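Local coordinates for protein leucyl-trna synthetase (Plasmodium falciparum, PDB 5FOC) that is the editing domain of a cytosolic leucyl-tRNA synthetase, which probably removes wrong amino acids from mischarged tRNA while the whole enzyme joins leucine to its tRNA, at residues 96-101 with 108-113; 301-304 with 309-312; 226-231 with 236-241; 188-193 with 197-202. The protein carries 2 engineered substitutions. One frame throughout, in Å; residues are numbered along the deposited sequence.

Contact 1: residues 96-101 with 108-113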
loop_
_atom_site.group_PDB
_atom_site.type_symbol
_atom_site.label_atom_id
_atom_site.label_comp_id
_atom_site.label_asym_id
_atom_site.label_seq_id
_atom_site.Cartn_x
_atom_site.Cartn_y
_atom_site.Cartn_z
ATOM N N THR A 96 21.585 3.701 -2.296
ATOM C CA THR A 96 22.721 3.273 -3.096
ATOM C C THR A 96 23.646 4.492 -3.339
ATOM O O THR A 96 23.203 5.561 -3.799
ATOM C CB THR A 96 22.244 2.669 -4.411
ATOM O OG1 THR A 96 21.377 1.531 -4.159
ATOM C CG2 THR A 96 23.432 2.294 -5.317
ATOM N N ASP A 97 24.921 4.343 -2.975
ATOM C CA ASP A 97 25.896 5.404 -3.158
ATOM C C ASP A 97 26.088 5.753 -4.634
ATOM O O ASP A 97 26.036 4.889 -5.514
ATOM C CB ASP A 97 27.244 5.023 -2.554
ATOM C CG ASP A 97 27.189 4.921 -1.055
ATOM O OD1 ASP A 97 26.761 3.870 -0.543
ATOM O OD2 ASP A 97 27.545 5.915 -0.389
ATOM N N PHE A 98 26.308 7.032 -4.880
ATOM C CA PHE A 98 26.622 7.528 -6.208
ATOM C C PHE A 98 28.126 7.510 -6.399
ATOM O O PHE A 98 28.871 7.997 -5.559
ATOM C CB PHE A 98 26.056 8.940 -6.416
ATOM C CG PHE A 98 24.570 8.980 -6.407
ATOM C CD1 PHE A 98 23.854 8.754 -7.565
ATOM C CD2 PHE A 98 23.879 9.184 -5.221
ATOM C CE1 PHE A 98 22.459 8.778 -7.552
ATOM C CE2 PHE A 98 22.491 9.204 -5.196
ATOM C CZ PHE A 98 21.777 8.994 -6.362
ATOM N N GLU A 99 28.544 6.919 -7.514
ATOM C CA GLU A 99 29.937 6.771 -7.896
ATOM C C GLU A 99 30.491 8.081 -8.469
ATOM O O GLU A 99 29.726 9.055 -8.757
ATOM C CB GLU A 99 30.071 5.647 -8.932
ATOM C CG GLU A 99 29.505 4.289 -8.513
ATOM C CD GLU A 99 30.394 3.530 -7.547
ATOM O OE1 GLU A 99 31.635 3.666 -7.625
ATOM O OE2 GLU A 99 29.847 2.773 -6.717
ATOM N N LYS A 100 31.813 8.123 -8.641
ATOM C CA LYS A 100 32.525 9.401 -8.842
ATOM C C LYS A 100 31.941 10.303 -9.948
ATOM O O LYS A 100 31.754 11.515 -9.740
ATOM C CB LYS A 100 34.026 9.167 -9.086
ATOM C CG LYS A 100 34.910 10.315 -8.614
ATOM C CD LYS A 100 35.200 11.338 -9.702
ATOM C CE LYS A 100 36.158 12.406 -9.191
ATOM N NZ LYS A 100 36.779 13.174 -10.305
ATOM N N GLY A 101 31.637 9.699 -11.098
ATOM C CA GLY A 101 31.078 10.414 -12.246
ATOM C C GLY A 101 29.566 10.361 -12.400
ATOM O O GLY A 101 29.050 10.562 -13.509
ATOM N N LYS A 108 19.741 14.852 -10.783
ATOM C CA LYS A 108 18.470 14.562 -11.431
ATOM C C LYS A 108 17.461 13.951 -10.447
ATOM O O LYS A 108 16.273 14.270 -10.489
ATOM C CB LYS A 108 18.690 13.620 -12.625
ATOM C CG LYS A 108 17.468 13.340 -13.497
ATOM C CD LYS A 108 17.803 12.348 -14.617
ATOM C CE LYS A 108 16.817 12.342 -15.793
ATOM N NZ LYS A 108 15.380 12.291 -15.404
ATOM N N ILE A 109 17.945 13.075 -9.563
ATOM C CA ILE A 109 17.069 12.335 -8.625
ATOM C C ILE A 109 16.717 13.257 -7.458
ATOM O O ILE A 109 15.540 13.338 -7.094
ATOM C CB ILE A 109 17.698 10.978 -8.123
ATOM C CG1 ILE A 109 17.916 10.076 -9.315
ATOM C CG2 ILE A 109 16.750 10.305 -7.154
ATOM C CD1 ILE A 109 18.908 8.994 -9.025
ATOM N N TRP A 110 17.721 13.941 -6.890
ATOM C CA TRP A 110 17.516 14.815 -5.713
ATOM C C TRP A 110 17.033 16.180 -6.172
ATOM O O TRP A 110 17.762 17.155 -6.131
ATOM C CB TRP A 110 18.779 14.917 -4.868
ATOM C CG TRP A 110 19.234 13.551 -4.293
ATOM C CD1 TRP A 110 18.668 12.309 -4.494
ATOM C CD2 TRP A 110 20.339 13.340 -3.423
ATOM N NE1 TRP A 110 19.384 11.328 -3.816
ATOM C CE2 TRP A 110 20.420 11.929 -3.162
ATOM C CE3 TRP A 110 21.305 14.183 -2.865
ATOM C CZ2 TRP A 110 21.375 11.396 -2.318
ATOM C CZ3 TRP A 110 22.279 13.633 -2.068
ATOM C CH2 TRP A 110 22.297 12.245 -1.792
ATOM N N ASN A 111 15.840 16.196 -6.707
ATOM C CA ASN A 111 15.342 17.338 -7.507
ATOM C C ASN A 111 13.860 17.270 -7.467
ATOM O O ASN A 111 13.266 16.244 -7.704
ATOM C CB ASN A 111 15.870 17.182 -8.950
ATOM C CG ASN A 111 15.715 18.418 -9.792
ATOM O OD1 ASN A 111 14.641 18.987 -9.893
ATOM N ND2 ASN A 111 16.768 18.771 -10.477
ATOM N N GLU A 112 13.177 18.388 -7.240
ATOM C CA GLU A 112 11.723 18.352 -7.241
ATOM C C GLU A 112 11.127 17.775 -8.530
ATOM O O GLU A 112 10.089 17.094 -8.480
ATOM C CB GLU A 112 11.172 19.805 -7.088
ATOM C CG GLU A 112 9.699 19.847 -6.737
ATOM C CD GLU A 112 9.089 21.221 -7.039
ATOM O OE1 GLU A 112 9.078 21.584 -8.234
ATOM O OE2 GLU A 112 8.656 21.917 -6.099
ATOM N N ASP A 113 11.759 18.064 -9.677
ATOM C CA ASP A 113 11.278 17.624 -11.007
ATOM C C ASP A 113 11.181 16.083 -11.051
ATOM O O ASP A 113 10.314 15.539 -11.702
ATOM C CB ASP A 113 12.219 18.051 -12.135
ATOM C CG ASP A 113 12.091 19.521 -12.549
ATOM O OD1 ASP A 113 11.092 20.180 -12.203
ATOM O OD2 ASP A 113 13.011 19.966 -13.260
#

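Contact 2: residues 301-304 with 309-312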
loop_
_atom_site.group_PDB
_atom_site.type_symbol
_atom_site.label_atom_id
_atom_site.label_comp_id
_atom_site.label_asym_id
_atom_site.label_seq_id
_atom_site.Cartn_x
_atom_site.Cartn_y
_atom_site.Cartn_z
ATOM N N PRO A 301 -25.317 -13.410 2.563
ATOM C CA PRO A 301 -26.727 -13.738 2.790
ATOM C C PRO A 301 -27.048 -13.769 4.289
ATOM O O PRO A 301 -26.223 -14.197 5.083
ATOM C CB PRO A 301 -26.861 -15.140 2.166
ATOM C CG PRO A 301 -25.712 -15.261 1.237
ATOM C CD PRO A 301 -24.601 -14.497 1.871
ATOM N N GLU A 302 -28.184 -13.211 4.676
ATOM C CA GLU A 302 -28.625 -13.198 6.092
ATOM C C GLU A 302 -27.818 -12.302 7.043
ATOM O O GLU A 302 -28.225 -12.136 8.185
ATOM C CB GLU A 302 -28.738 -14.627 6.668
ATOM C CG GLU A 302 -29.432 -15.615 5.721
ATOM C CD GLU A 302 -30.443 -16.538 6.381
ATOM O OE1 GLU A 302 -31.009 -16.198 7.448
ATOM O OE2 GLU A 302 -30.695 -17.611 5.797
ATOM N N ILE A 303 -26.703 -11.729 6.572
ATOM C CA ILE A 303 -25.877 -10.798 7.345
ATOM C C ILE A 303 -26.031 -9.394 6.749
ATOM O O ILE A 303 -26.304 -8.433 7.475
ATOM C CB ILE A 303 -24.389 -11.233 7.314
ATOM C CG1 ILE A 303 -24.232 -12.709 7.727
ATOM C CG2 ILE A 303 -23.525 -10.354 8.202
ATOM C CD1 ILE A 303 -24.832 -13.064 9.072
ATOM N N GLY A 304 -25.874 -9.292 5.428
ATOM C CA GLY A 304 -25.905 -8.013 4.700
ATOM C C GLY A 304 -24.485 -7.577 4.368
ATOM O O GLY A 304 -23.544 -8.402 4.306
ATOM N N LYS A 309 -17.460 -4.862 10.177
ATOM C CA LYS A 309 -18.054 -4.405 11.425
ATOM C C LYS A 309 -18.879 -5.531 12.073
ATOM O O LYS A 309 -18.810 -5.741 13.276
ATOM C CB LYS A 309 -18.953 -3.185 11.165
ATOM C CG LYS A 309 -19.580 -2.579 12.414
ATOM C CD LYS A 309 -20.416 -1.342 12.109
ATOM C CE LYS A 309 -21.177 -0.993 13.364
ATOM N NZ LYS A 309 -22.077 0.170 13.281
ATOM N N TYR A 310 -19.690 -6.213 11.278
ATOM C CA TYR A 310 -20.548 -7.295 11.806
ATOM C C TYR A 310 -19.725 -8.338 12.600
ATOM O O TYR A 310 -20.108 -8.682 13.700
ATOM C CB TYR A 310 -21.335 -7.986 10.685
ATOM C CG TYR A 310 -22.242 -9.075 11.185
ATOM C CD1 TYR A 310 -23.546 -8.801 11.591
ATOM C CD2 TYR A 310 -21.793 -10.402 11.258
ATOM C CE1 TYR A 310 -24.379 -9.809 12.075
ATOM C CE2 TYR A 310 -22.617 -11.409 11.720
ATOM C CZ TYR A 310 -23.904 -11.104 12.132
ATOM O OH TYR A 310 -24.709 -12.128 12.579
ATOM N N TYR A 311 -18.607 -8.810 12.045
ATOM C CA TYR A 311 -17.747 -9.802 12.757
ATOM C C TYR A 311 -16.889 -9.206 13.879
ATOM O O TYR A 311 -16.618 -9.887 14.870
ATOM C CB TYR A 311 -16.930 -10.656 11.782
ATOM C CG TYR A 311 -17.855 -11.615 11.081
ATOM C CD1 TYR A 311 -18.313 -12.793 11.727
ATOM C CD2 TYR A 311 -18.372 -11.329 9.823
ATOM C CE1 TYR A 311 -19.215 -13.665 11.100
ATOM C CE2 TYR A 311 -19.253 -12.220 9.175
ATOM C CZ TYR A 311 -19.691 -13.374 9.822
ATOM O OH TYR A 311 -20.577 -14.244 9.183
ATOM N N TYR A 312 -16.478 -7.937 13.730
ATOM C CA TYR A 312 -15.860 -7.202 14.828
ATOM C C TYR A 312 -16.752 -7.262 16.074
ATOM O O TYR A 312 -16.306 -7.636 17.158
ATOM C CB TYR A 312 -15.644 -5.760 14.409
ATOM C CG TYR A 312 -14.986 -4.879 15.422
ATOM C CD1 TYR A 312 -13.601 -4.927 15.629
ATOM C CD2 TYR A 312 -15.746 -3.965 16.170
ATOM C CE1 TYR A 312 -12.982 -4.103 16.552
ATOM C CE2 TYR A 312 -15.135 -3.131 17.106
ATOM C CZ TYR A 312 -13.754 -3.199 17.283
ATOM O OH TYR A 312 -13.149 -2.391 18.181
#

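Contact 3: residues 226-231 with 236-241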
loop_
_atom_site.group_PDB
_atom_site.type_symbol
_atom_site.label_atom_id
_atom_site.label_comp_id
_atom_site.label_asym_id
_atom_site.label_seq_id
_atom_site.Cartn_x
_atom_site.Cartn_y
_atom_site.Cartn_z
ATOM N N LEU A 226 0.108 11.252 4.660
ATOM C CA LEU A 226 0.135 11.480 3.235
ATOM C C LEU A 226 -1.162 11.046 2.596
ATOM O O LEU A 226 -1.750 10.009 2.950
ATOM C CB LEU A 226 1.248 10.723 2.518
ATOM C CG LEU A 226 2.671 11.213 2.494
ATOM C CD1 LEU A 226 3.520 10.291 1.618
ATOM C CD2 LEU A 226 2.709 12.599 1.897
ATOM N N GLU A 227 -1.583 11.803 1.604
ATOM C CA GLU A 227 -2.803 11.491 0.875
ATOM C C GLU A 227 -2.421 10.617 -0.319
ATOM O O GLU A 227 -1.493 10.917 -1.067
ATOM C CB GLU A 227 -3.494 12.845 0.450
ATOM C CG GLU A 227 -4.851 12.584 -0.188
ATOM C CD GLU A 227 -5.516 13.845 -0.746
ATOM O OE1 GLU A 227 -4.765 14.759 -1.083
ATOM O OE2 GLU A 227 -6.743 13.864 -0.880
ATOM N N THR A 228 -3.134 9.478 -0.445
ATOM C CA THR A 228 -2.966 8.570 -1.600
ATOM C C THR A 228 -4.302 8.308 -2.319
ATOM O O THR A 228 -5.389 8.608 -1.792
ATOM C CB THR A 228 -2.293 7.226 -1.179
ATOM O OG1 THR A 228 -3.198 6.526 -0.352
ATOM C CG2 THR A 228 -0.959 7.488 -0.458
ATOM N N TYR A 229 -4.217 7.692 -3.504
ATOM C CA TYR A 229 -5.413 7.264 -4.198
ATOM C C TYR A 229 -5.043 6.100 -5.129
ATOM O O TYR A 229 -3.875 5.915 -5.450
ATOM C CB TYR A 229 -6.107 8.454 -4.942
ATOM C CG TYR A 229 -5.297 8.950 -6.085
ATOM C CD1 TYR A 229 -4.212 9.789 -5.875
ATOM C CD2 TYR A 229 -5.558 8.517 -7.387
ATOM C CE1 TYR A 229 -3.427 10.229 -6.933
ATOM C CE2 TYR A 229 -4.747 8.908 -8.446
ATOM C CZ TYR A 229 -3.697 9.791 -8.220
ATOM O OH TYR A 229 -2.917 10.198 -9.299
ATOM N N THR A 230 -6.073 5.397 -5.573
ATOM C CA THR A 230 -5.909 4.396 -6.649
ATOM C C THR A 230 -6.851 4.741 -7.793
ATOM O O THR A 230 -7.737 5.642 -7.621
ATOM C CB THR A 230 -6.279 2.963 -6.172
ATOM O OG1 THR A 230 -7.695 2.829 -6.099
ATOM C CG2 THR A 230 -5.594 2.608 -4.849
ATOM N N ASN A 231 -6.742 4.092 -8.940
ATOM C CA ASN A 231 -7.693 4.320 -10.031
ATOM C C ASN A 231 -8.964 3.472 -9.920
ATOM O O ASN A 231 -9.804 3.475 -10.828
ATOM C CB ASN A 231 -7.013 4.125 -11.390
ATOM C CG ASN A 231 -5.999 5.212 -11.680
ATOM O OD1 ASN A 231 -6.224 6.401 -11.373
ATOM N ND2 ASN A 231 -4.905 4.847 -12.297
ATOM N N LYS A 236 -10.824 9.513 -3.298
ATOM C CA LYS A 236 -9.417 9.717 -3.664
ATOM C C LYS A 236 -8.555 10.373 -2.547
ATOM O O LYS A 236 -7.427 10.796 -2.805
ATOM C CB LYS A 236 -9.309 10.516 -4.994
ATOM C CG LYS A 236 -10.115 9.980 -6.169
ATOM C CD LYS A 236 -9.739 8.512 -6.559
ATOM C CE LYS A 236 -10.584 8.025 -7.752
ATOM N NZ LYS A 236 -10.283 6.631 -8.106
ATOM N N ASN A 237 -9.069 10.428 -1.327
ATOM C CA ASN A 237 -8.317 10.960 -0.199
ATOM C C ASN A 237 -7.938 9.896 0.816
ATOM O O ASN A 237 -8.306 9.939 1.985
ATOM C CB ASN A 237 -9.075 12.133 0.476
ATOM C CG ASN A 237 -10.378 11.720 1.098
ATOM O OD1 ASN A 237 -11.103 10.929 0.515
ATOM N ND2 ASN A 237 -10.742 12.314 2.249
ATOM N N LEU A 238 -7.155 8.932 0.332
ATOM C CA LEU A 238 -6.849 7.772 1.136
ATOM C C LEU A 238 -5.601 8.017 1.951
ATOM O O LEU A 238 -4.456 7.779 1.498
ATOM C CB LEU A 238 -6.645 6.584 0.191
ATOM C CG LEU A 238 -7.659 6.397 -0.908
ATOM C CD1 LEU A 238 -7.335 5.115 -1.740
ATOM C CD2 LEU A 238 -9.040 6.286 -0.350
ATOM N N TYR A 239 -5.789 8.527 3.148
ATOM C CA TYR A 239 -4.658 8.922 3.951
ATOM C C TYR A 239 -3.924 7.664 4.377
ATOM O O TYR A 239 -4.580 6.621 4.637
ATOM C CB TYR A 239 -5.102 9.756 5.145
ATOM C CG TYR A 239 -5.834 11.006 4.678
ATOM C CD1 TYR A 239 -5.185 11.977 3.956
ATOM C CD2 TYR A 239 -7.188 11.130 4.894
ATOM C CE1 TYR A 239 -5.903 13.097 3.507
ATOM C CE2 TYR A 239 -7.894 12.272 4.474
ATOM C CZ TYR A 239 -7.228 13.196 3.746
ATOM O OH TYR A 239 -7.947 14.326 3.330
ATOM N N ILE A 240 -2.623 7.827 4.542
ATOM C CA ILE A 240 -1.796 6.734 5.114
ATOM C C ILE A 240 -1.992 6.711 6.625
ATOM O O ILE A 240 -1.728 7.712 7.314
ATOM C CB ILE A 240 -0.330 6.826 4.743
ATOM C CG1 ILE A 240 -0.190 6.682 3.252
ATOM C CG2 ILE A 240 0.474 5.713 5.436
ATOM C CD1 ILE A 240 1.188 6.810 2.662
ATOM N N LEU A 241 -2.359 5.540 7.178
ATOM C CA LEU A 241 -2.539 5.346 8.584
ATOM C C LEU A 241 -1.637 4.226 9.123
ATOM O O LEU A 241 -1.296 3.356 8.349
ATOM C CB LEU A 241 -3.978 4.981 8.897
ATOM C CG LEU A 241 -5.126 5.938 8.575
ATOM C CD1 LEU A 241 -6.430 5.322 9.030
ATOM C CD2 LEU A 241 -4.898 7.246 9.293
HETATM O O HOH W 1 -8.327 7.893 -10.169
#

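Contact 4: residues 188-193 with 197-202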
loop_
_atom_site.group_PDB
_atom_site.type_symbol
_atom_site.label_atom_id
_atom_site.label_comp_id
_atom_site.label_asym_id
_atom_site.label_seq_id
_atom_site.Cartn_x
_atom_site.Cartn_y
_atom_site.Cartn_z
ATOM N N ASN A 188 11.484 -7.151 2.117
ATOM C CA ASN A 188 10.952 -8.498 1.788
ATOM C C ASN A 188 10.522 -8.647 0.341
ATOM O O ASN A 188 10.749 -9.665 -0.281
ATOM C CB ASN A 188 9.754 -8.834 2.677
ATOM C CG ASN A 188 9.099 -10.140 2.306
ATOM O OD1 ASN A 188 9.689 -11.229 2.606
ATOM N ND2 ASN A 188 7.951 -10.118 1.666
ATOM N N SER A 189 9.839 -7.644 -0.200
ATOM C CA SER A 189 9.302 -7.767 -1.552
ATOM C C SER A 189 10.323 -7.615 -2.674
ATOM O O SER A 189 10.034 -7.961 -3.793
ATOM C CB SER A 189 8.146 -6.786 -1.758
ATOM O OG SER A 189 8.602 -5.453 -1.718
ATOM N N LEU A 190 11.503 -7.085 -2.403
ATOM C CA LEU A 190 12.345 -6.549 -3.480
ATOM C C LEU A 190 12.760 -7.561 -4.531
ATOM O O LEU A 190 12.486 -7.406 -5.712
ATOM C CB LEU A 190 13.556 -5.825 -2.911
ATOM C CG LEU A 190 13.288 -4.464 -2.216
ATOM C CD1 LEU A 190 14.555 -4.001 -1.531
ATOM C CD2 LEU A 190 12.759 -3.368 -3.161
ATOM N N TYR A 191 13.314 -8.704 -4.087
ATOM C CA TYR A 191 13.781 -9.599 -5.088
ATOM C C TYR A 191 12.628 -10.323 -5.774
ATOM O O TYR A 191 12.755 -10.661 -6.946
ATOM C CB TYR A 191 14.781 -10.544 -4.502
ATOM C CG TYR A 191 16.028 -9.938 -3.982
ATOM C CD1 TYR A 191 16.863 -9.221 -4.812
ATOM C CD2 TYR A 191 16.455 -10.176 -2.678
ATOM C CE1 TYR A 191 18.055 -8.673 -4.346
ATOM C CE2 TYR A 191 17.654 -9.647 -2.198
ATOM C CZ TYR A 191 18.451 -8.896 -3.044
ATOM O OH TYR A 191 19.642 -8.355 -2.605
ATOM N N ASN A 192 11.525 -10.527 -5.053
ATOM C CA ASN A 192 10.278 -11.063 -5.640
ATOM C C ASN A 192 9.763 -10.147 -6.735
ATOM O O ASN A 192 9.370 -10.531 -7.802
ATOM C CB ASN A 192 9.206 -11.288 -4.558
ATOM C CG ASN A 192 9.657 -12.260 -3.445
ATOM O OD1 ASN A 192 9.663 -11.910 -2.230
ATOM N ND2 ASN A 192 10.028 -13.464 -3.837
ATOM N N LEU A 193 9.778 -8.841 -6.442
ATOM C CA LEU A 193 9.395 -7.909 -7.491
ATOM C C LEU A 193 10.296 -7.991 -8.736
ATOM O O LEU A 193 9.797 -7.964 -9.870
ATOM C CB LEU A 193 9.376 -6.475 -6.954
ATOM C CG LEU A 193 8.310 -6.143 -5.897
ATOM C CD1 LEU A 193 8.612 -4.786 -5.232
ATOM C CD2 LEU A 193 6.912 -6.226 -6.479
ATOM N N GLY A 197 9.495 -9.173 -12.800
ATOM C CA GLY A 197 9.663 -8.121 -13.832
ATOM C C GLY A 197 9.088 -6.760 -13.531
ATOM O O GLY A 197 8.890 -5.961 -14.456
ATOM N N ILE A 198 8.819 -6.495 -12.258
ATOM C CA ILE A 198 8.239 -5.212 -11.824
ATOM C C ILE A 198 9.336 -4.193 -11.558
ATOM O O ILE A 198 9.121 -3.006 -11.793
ATOM C CB ILE A 198 7.336 -5.401 -10.584
ATOM C CG1 ILE A 198 6.224 -6.408 -10.943
ATOM C CG2 ILE A 198 6.772 -4.042 -10.097
ATOM C CD1 ILE A 198 5.395 -6.921 -9.787
ATOM N N ILE A 199 10.478 -4.606 -11.034
ATOM C CA ILE A 199 11.634 -3.721 -10.885
ATOM C C ILE A 199 12.852 -4.383 -11.501
ATOM O O ILE A 199 12.849 -5.625 -11.606
ATOM C CB ILE A 199 11.899 -3.350 -9.415
ATOM C CG1 ILE A 199 12.470 -4.538 -8.605
ATOM C CG2 ILE A 199 10.624 -2.809 -8.748
ATOM C CD1 ILE A 199 12.864 -4.175 -7.188
ATOM N N PRO A 200 13.872 -3.631 -11.890
ATOM C CA PRO A 200 15.108 -4.162 -12.398
ATOM C C PRO A 200 16.097 -4.446 -11.295
ATOM O O PRO A 200 15.919 -4.012 -10.158
ATOM C CB PRO A 200 15.639 -3.052 -13.265
ATOM C CG PRO A 200 15.145 -1.830 -12.589
ATOM C CD PRO A 200 13.811 -2.148 -12.031
ATOM N N LEU A 201 17.110 -5.222 -11.664
ATOM C CA LEU A 201 18.343 -5.406 -10.869
ATOM C C LEU A 201 19.407 -4.465 -11.425
ATOM O O LEU A 201 19.421 -4.187 -12.603
ATOM C CB LEU A 201 18.819 -6.857 -10.925
ATOM C CG LEU A 201 18.005 -7.954 -10.262
ATOM C CD1 LEU A 201 18.629 -9.325 -10.532
ATOM C CD2 LEU A 201 17.919 -7.623 -8.770
ATOM N N LEU A 202 20.275 -3.972 -10.553
ATOM C CA LEU A 202 21.315 -3.025 -10.868
ATOM C C LEU A 202 22.615 -3.769 -11.169
ATOM O O LEU A 202 22.942 -4.744 -10.511
ATOM C CB LEU A 202 21.496 -2.067 -9.685
ATOM C CG LEU A 202 22.634 -1.065 -9.653
ATOM C CD1 LEU A 202 22.431 0.054 -10.646
ATOM C CD2 LEU A 202 22.838 -0.536 -8.235
#

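Contact 1: residues 96-101 with 108-113
The ring of F98 reaches across to W110 and I109 and carries all of the packing between the loop 96-101 and the segment 108-113, which holds the end of helix 103-109, a turn and the start of helix 112-118. With W110 it forms an offset edge-to-face pair: the phenyl edge is turned toward the indole face, the centroid of the F98 ring lies 5.6 Å from that of the five-membered ring of W110, and the planes stand at 89°. The nearest carbons are F98 CE2 and W110 CZ2, 3.8 Å apart. I109 meets the same ring at another part of its rim, its CD1 lying in the ring plane 3.9 Å from both F98 CE1 and F98 CZ. The contact is therefore apolar, with no hydrogen bond across it, and it is small, burying 125 Å² in total. Both aromatic rings have CG opposite their own carbonyl carbon (chi1 -66° for F98 and -62° for W110), which directs F98 toward W110 and I109, and the indole toward F98. Behind W110 the chain changes direction: it is the first residue to leave the helix 103-109 and the centre of an inverse gamma turn. N111 then caps the next helix, its OD1 accepting from D113 N at 3.0 Å, while its ND2 bonds back to N107 O. The turn at W110 and N111 links helices 103-109 and 112-118. Around it, W110 rests on M26, I29 and Q33 of helix 18-35 and meets F95 in a second edge-to-face pair, whereas I109 packs on I176 of helix 172-178 and on F213.

Contact 2: residues 301-304 with 309-312
I303 lays its CG2 methyl over the face of the Y310 ring in a CH-pi contact, which joins the loop after strand 298-299 to helix 307-314. A type II turn leads into I303, with P301 and E302 as its central residues and a positive phi (70°) at E302. The tight part of the contact is this methyl on the ring: I303 CG2 lies 3.5 Å from the centroid of the Y310 ring and 13° off its normal, so it sits almost over the centre. The two side chains cross at about a right angle. Y310 has its CG opposite the backbone N (chi1 -179°), which sends the ring off the helix toward the loop. The second branch of the isoleucine runs along the far half of the same ring, where I303 CD1 is 3.6 Å from Y310 OH.

The looser part lies toward Y311, whose hydroxyl comes no closer to I303 than 4.2 Å, measured from Y311 OH to I303 CG1. Y311 is nevertheless buried, since L332 and K335 of helix 325-339 and T263 of helix 263-274 pack against it. On the solvent side, P301 and E302 of the loop and K309 of the helix are exposed, and no hydrogen bond links the two segments. Within the helix the two tyrosines also meet: Y310 CD2 stands 3.7 Å above the plane of the Y311 ring, over its centre.

Contact 3: residues 226-231 with 236-241
Strands 227-229 and 238-242 form an antiparallel beta hairpin, paired at E227 with Y239 and at T228 with L238, their axes approaching to 4.4 Å and their N-to-C directions at 120°, a departure from 180° that reads as strong twist. T228 and L238 form the hydrogen-bonded pair, with side chains on one face, E227 and Y239 the non-hydrogen-bonded one, on the other face; I240 N to L226 O (2.8 Å) continues the ladder. L238 O is gripped twice by one residue. T228 N donates from well above the carbonyl plane, while T228 OG1 lies in that plane on a lone pair, 2.6 Å from L238 O. The torsion of T228 (chi1 67°) sets OG1 between its backbone N and carbonyl carbon, facing the neighbouring strand; this hydroxyl also bonds to T139 of strand 138-141. T228 CG2 packs against I240 CD1 at 3.8 Å. On the face of E227 and Y239, the extended E227 chain passes the tyrosine ring, E227 CG lying 3.9 Å from Y239 CE1. Toward the turn, K236 bends at chi2 (-59°) and carries its ammonium group back to the first segment. K236 NZ also donates to S233 O in the connecting loop. It donates to T230 O at 2.8 Å, and a water bridges the same nitrogen to N231 OD1.

Contact 4: residues 188-193 with 197-202
L193 and I199 meet because I199 places CG1 between its backbone N and carbonyl carbon (chi1 72°), aiming the longer branch at L193 CB and L190, whereas L193 holds CG opposite its carbonyl carbon (chi1 -66°), which takes its CD2 to I198. They belong to a helix terminated by a Schellman motif, in which G197 takes a positive phi and the chain turns back along helix 190-195. I198 N donates to L193 O at 3.0 Å, with an N-H...O angle of 157°, and ties the returning chain to the last turn. Apolar contacts accompany this bond. L193 CD2 packs on I198 CD1 at 3.7 Å, and L193 CB lies 4.0 Å from I199 CG1. One turn earlier, I199 CD1 comes to 3.6 Å from L190 O and to 4.1 Å from L190 CD2. All four aliphatic residues are buried. The helix end and the returning chain pack against strand 181-185 of the mixed sheet, with C185 touching L190 and L193, and Y183 touching I198 and I199. At the outer end the packing is looser, where L201 CD2 approaches the edge of the Y191 ring near its plane, 4.4 Å from Y191 CD1.

In the fold
From the N terminus, contact 1 closes first, bringing the loop at 96-101 back to the end of helix 103-109 against helix 18-35. Contact 4 follows, where the chain turns at the end of helix 190-195 toward strand 201-202. Contact 3 closes the hairpin 227-229 with 238-242 in the mixed sheet, its centre about 9 Å from the chain's centre, and contact 2 comes last, at helix 307-314. The four lie in series; none nests or crosses. Contacts 1 and 4 touch through T96 CG2 and L202 CD2, 4.1 Å apart. Contact 2 lies across the chain's centre, opposite contacts 1 and 4, its centre about 52 Å from that of contact 1.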